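Local structure of phage-like element PBSX protein XepA (Bacillus subtilis, 6IA5) at residues H200-Y206 and L271-A277. The protein is of unknown function, assembles as a pentamer, belongs to a prophage lytic cassette, and does not seem to take part in host cell lysis. Residues are numbered along the deposited sequence; the frame is centred on the assembly and turned at random.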
ATOM      1  N   HIS E 200     -20.260 -23.815   7.318  1.00 32.64           N
ATOM      2  CA  HIS E 200     -21.296 -24.112   8.290  1.00 38.82           C
ATOM      3  C   HIS E 200     -22.643 -23.625   7.756  1.00 38.23           C
ATOM      4  O   HIS E 200     -22.710 -22.594   7.097  1.00 40.89           O
ATOM      5  CB  HIS E 200     -20.919 -23.516   9.658  1.00 37.38           C
ATOM      6  CG  HIS E 200     -21.849 -23.926  10.752  1.00 47.47           C
ATOM      7  ND1 HIS E 200     -21.732 -25.159  11.408  1.00 45.98           N
ATOM      8  CD2 HIS E 200     -22.920 -23.300  11.300  1.00 46.62           C
ATOM      9  CE1 HIS E 200     -22.676 -25.261  12.318  1.00 46.17           C
ATOM     10  NE2 HIS E 200     -23.432 -24.130  12.269  1.00 47.79           N
ATOM     11  N   LEU E 201     -23.713 -24.367   8.048  1.00 37.91           N
ATOM     12  CA  LEU E 201     -25.044 -24.000   7.590  1.00 35.55           C
ATOM     13  C   LEU E 201     -26.049 -24.265   8.702  1.00 36.26           C
ATOM     14  O   LEU E 201     -26.037 -25.330   9.324  1.00 38.72           O
ATOM     15  CB  LEU E 201     -25.372 -24.835   6.342  1.00 34.82           C
ATOM     16  CG  LEU E 201     -26.818 -24.783   5.847  1.00 32.75           C
ATOM     17  CD1 LEU E 201     -27.160 -23.421   5.229  1.00 31.70           C
ATOM     18  CD2 LEU E 201     -27.090 -25.941   4.889  1.00 31.79           C
ATOM     19  N   LEU E 202     -26.918 -23.277   8.957  1.00 39.36           N
ATOM     20  CA  LEU E 202     -28.043 -23.455   9.868  1.00 36.27           C
ATOM     21  C   LEU E 202     -29.326 -23.381   9.041  1.00 37.94           C
ATOM     22  O   LEU E 202     -29.516 -22.413   8.311  1.00 38.74           O
ATOM     23  CB  LEU E 202     -28.014 -22.361  10.943  1.00 37.10           C
ATOM     24  CG  LEU E 202     -29.132 -22.500  11.981  1.00 41.89           C
ATOM     25  CD1 LEU E 202     -28.894 -23.704  12.880  1.00 35.89           C
ATOM     26  CD2 LEU E 202     -29.305 -21.240  12.806  1.00 41.48           C
ATOM     27  N   VAL E 203     -30.165 -24.416   9.137  1.00 38.30           N
ATOM     28  CA  VAL E 203     -31.371 -24.528   8.324  1.00 36.18           C
ATOM     29  C   VAL E 203     -32.585 -24.534   9.245  1.00 40.13           C
ATOM     30  O   VAL E 203     -32.668 -25.369  10.145  1.00 41.00           O
ATOM     31  CB  VAL E 203     -31.397 -25.803   7.458  1.00 34.80           C
ATOM     32  CG1 VAL E 203     -32.710 -25.910   6.675  1.00 32.87           C
ATOM     33  CG2 VAL E 203     -30.227 -25.907   6.500  1.00 31.49           C
ATOM     34  N   GLU E 204     -33.538 -23.634   8.969  1.00 35.24           N
ATOM     35  CA  GLU E 204     -34.802 -23.596   9.685  1.00 34.90           C
ATOM     36  C   GLU E 204     -35.911 -24.202   8.826  1.00 33.24           C
ATOM     37  O   GLU E 204     -36.018 -23.914   7.638  1.00 37.02           O
ATOM     38  CB  GLU E 204     -35.156 -22.154  10.076  1.00 36.79           C
ATOM     39  CG  GLU E 204     -36.192 -22.131  11.192  1.00 46.94           C
ATOM     40  CD  GLU E 204     -36.775 -20.786  11.584  1.00 47.48           C
ATOM     41  OE1 GLU E 204     -36.145 -19.750  11.235  1.00 47.45           O
ATOM     42  OE2 GLU E 204     -37.856 -20.784  12.237  1.00 48.92           O
ATOM     43  N   VAL E 205     -36.738 -25.045   9.452  1.00 35.72           N
ATOM     44  CA  VAL E 205     -37.892 -25.698   8.841  1.00 34.17           C
ATOM     45  C   VAL E 205     -39.127 -25.184   9.585  1.00 36.78           C
ATOM     46  O   VAL E 205     -39.211 -25.302  10.808  1.00 38.77           O
ATOM     47  CB  VAL E 205     -37.787 -27.233   8.949  1.00 34.70           C
ATOM     48  CG1 VAL E 205     -39.008 -27.928   8.336  1.00 40.52           C
ATOM     49  CG2 VAL E 205     -36.480 -27.761   8.346  1.00 29.65           C
ATOM     50  N   TYR E 206     -40.078 -24.595   8.847  1.00 36.95           N
ATOM     51  CA  TYR E 206     -41.231 -23.977   9.485  1.00 37.79           C
ATOM     52  C   TYR E 206     -42.380 -23.831   8.490  1.00 40.85           C
ATOM     53  O   TYR E 206     -42.155 -23.654   7.294  1.00 42.26           O
ATOM     54  CB  TYR E 206     -40.859 -22.615  10.087  1.00 37.72           C
ATOM     55  CG  TYR E 206     -40.371 -21.607   9.077  1.00 38.85           C
ATOM     56  CD1 TYR E 206     -39.056 -21.625   8.638  1.00 40.52           C
ATOM     57  CD2 TYR E 206     -41.207 -20.621   8.576  1.00 42.68           C
ATOM     58  CE1 TYR E 206     -38.588 -20.708   7.708  1.00 43.94           C
ATOM     59  CE2 TYR E 206     -40.747 -19.677   7.660  1.00 43.50           C
ATOM     60  CZ  TYR E 206     -39.436 -19.729   7.220  1.00 46.21           C
ATOM     61  OH  TYR E 206     -38.947 -18.835   6.309  1.00 51.97           O
ATOM     62  N   LEU E 271     -44.755 -25.443   3.673  1.00 44.07           N
ATOM     63  CA  LEU E 271     -43.515 -25.524   4.433  1.00 43.83           C
ATOM     64  C   LEU E 271     -42.462 -24.639   3.777  1.00 39.57           C
ATOM     65  O   LEU E 271     -42.304 -24.667   2.563  1.00 43.99           O
ATOM     66  CB  LEU E 271     -43.060 -26.987   4.514  1.00 37.55           C
ATOM     67  CG  LEU E 271     -42.011 -27.299   5.588  1.00 40.54           C
ATOM     68  CD1 LEU E 271     -42.640 -27.280   6.978  1.00 39.30           C
ATOM     69  CD2 LEU E 271     -41.361 -28.652   5.344  1.00 40.73           C
ATOM     70  N   SER E 272     -41.787 -23.840   4.597  1.00 34.73           N
ATOM     71  CA  SER E 272     -40.613 -23.102   4.165  1.00 41.33           C
ATOM     72  C   SER E 272     -39.365 -23.759   4.758  1.00 39.18           C
ATOM     73  O   SER E 272     -39.394 -24.265   5.878  1.00 40.99           O
ATOM     74  CB  SER E 272     -40.704 -21.657   4.584  1.00 43.62           C
ATOM     75  OG  SER E 272     -41.789 -21.006   3.928  1.00 43.41           O
ATOM     76  N   VAL E 273     -38.280 -23.749   3.985  1.00 43.02           N
ATOM     77  CA  VAL E 273     -36.985 -24.252   4.413  1.00 37.91           C
ATOM     78  C   VAL E 273     -35.935 -23.241   3.971  1.00 38.61           C
ATOM     79  O   VAL E 273     -35.707 -23.056   2.778  1.00 41.80           O
ATOM     80  CB  VAL E 273     -36.687 -25.655   3.849  1.00 39.46           C
ATOM     81  CG1 VAL E 273     -35.359 -26.168   4.407  1.00 36.25           C
ATOM     82  CG2 VAL E 273     -37.805 -26.656   4.149  1.00 39.19           C
ATOM     83  N   LYS E 274     -35.329 -22.573   4.951  1.00 35.82           N
ATOM     84  CA  LYS E 274     -34.399 -21.497   4.656  1.00 38.74           C
ATOM     85  C   LYS E 274     -33.239 -21.592   5.630  1.00 39.44           C
ATOM     86  O   LYS E 274     -33.427 -22.045   6.760  1.00 37.53           O
ATOM     87  CB  LYS E 274     -35.081 -20.137   4.842  1.00 38.45           C
ATOM     88  CG  LYS E 274     -36.287 -19.933   3.943  1.00 45.09           C
ATOM     89  CD  LYS E 274     -36.778 -18.511   3.917  1.00 49.54           C
ATOM     90  CE  LYS E 274     -38.037 -18.376   3.083  1.00 50.28           C
ATOM     91  NZ  LYS E 274     -38.574 -17.001   3.217  1.00 50.75           N
ATOM     92  N   GLY E 275     -32.064 -21.119   5.201  1.00 40.63           N
ATOM     93  CA  GLY E 275     -30.908 -21.199   6.075  1.00 42.14           C
ATOM     94  C   GLY E 275     -29.934 -20.041   5.918  1.00 43.84           C
ATOM     95  O   GLY E 275     -30.116 -19.173   5.064  1.00 48.19           O
ATOM     96  N   THR E 276     -28.898 -20.070   6.761  1.00 38.88           N
ATOM     97  CA  THR E 276     -27.791 -19.142   6.743  1.00 37.62           C
ATOM     98  C   THR E 276     -26.495 -19.944   6.708  1.00 42.51           C
ATOM     99  O   THR E 276     -26.273 -20.795   7.581  1.00 38.70           O
ATOM    100  CB  THR E 276     -27.825 -18.243   7.985  1.00 37.18           C
ATOM    101  OG1 THR E 276     -29.076 -17.544   7.984  1.00 38.34           O
ATOM    102  CG2 THR E 276     -26.672 -17.262   8.034  1.00 36.22           C
ATOM    103  N   ALA E 277     -25.673 -19.670   5.679  1.00 36.75           N
ATOM    104  CA  ALA E 277     -24.381 -20.295   5.494  1.00 35.43           C
ATOM    105  C   ALA E 277     -23.305 -19.322   5.961  1.00 41.68           C
ATOM    106  O   ALA E 277     -23.378 -18.133   5.682  1.00 48.13           O
ATOM    107  CB  ALA E 277     -24.180 -20.675   4.058  1.00 34.92           C
TER
HETATM  108  O   HOH W   1     -43.653 -21.501   5.878  1.00 40.97           O
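Tyr206 lies across Ser272, its hydrogen-bonded antiparallel partner, and their side chains meet by a CH-pi contact: Ser272 CB sits over one ring face, 3.8 Å from the centroid and offset toward the rim. With chi1 at 61°, CG stands between the backbone N and the carbonyl carbon, which swings the ring over the neighbouring strand; small Ser272 leaves room for it. Ser272 OG is hydrogen-bonded with Asn183 N and shares a water with Tyr206 O. At the ring edge the extended chain of Lys274 passes the phenol, CD 3.2 Å from Tyr206 OH, and carries NZ to a salt bridge with Glu182. Glu204 OE2 reaches a hydrogen bond with Ser222 OG of a second subunit.

The other face is apolar. Val203 CG1 presses tightly on Val273 CG1 at 3.5 Å, and Val205 CG1 meets Leu271 CD2; Met261 of strand 258-267 touches both Val203 and Val273. At Gly275, paired with Val203, the strands come close, CA 2.9 Å from Leu202 O, and glycine brings no side chain to this tight spot. Three pairs of backbone bonds, such as Glu204 N to Lys274 O (2.7 Å), join the strands as neighbours in the large antiparallel sheet of the C-terminal beta domain.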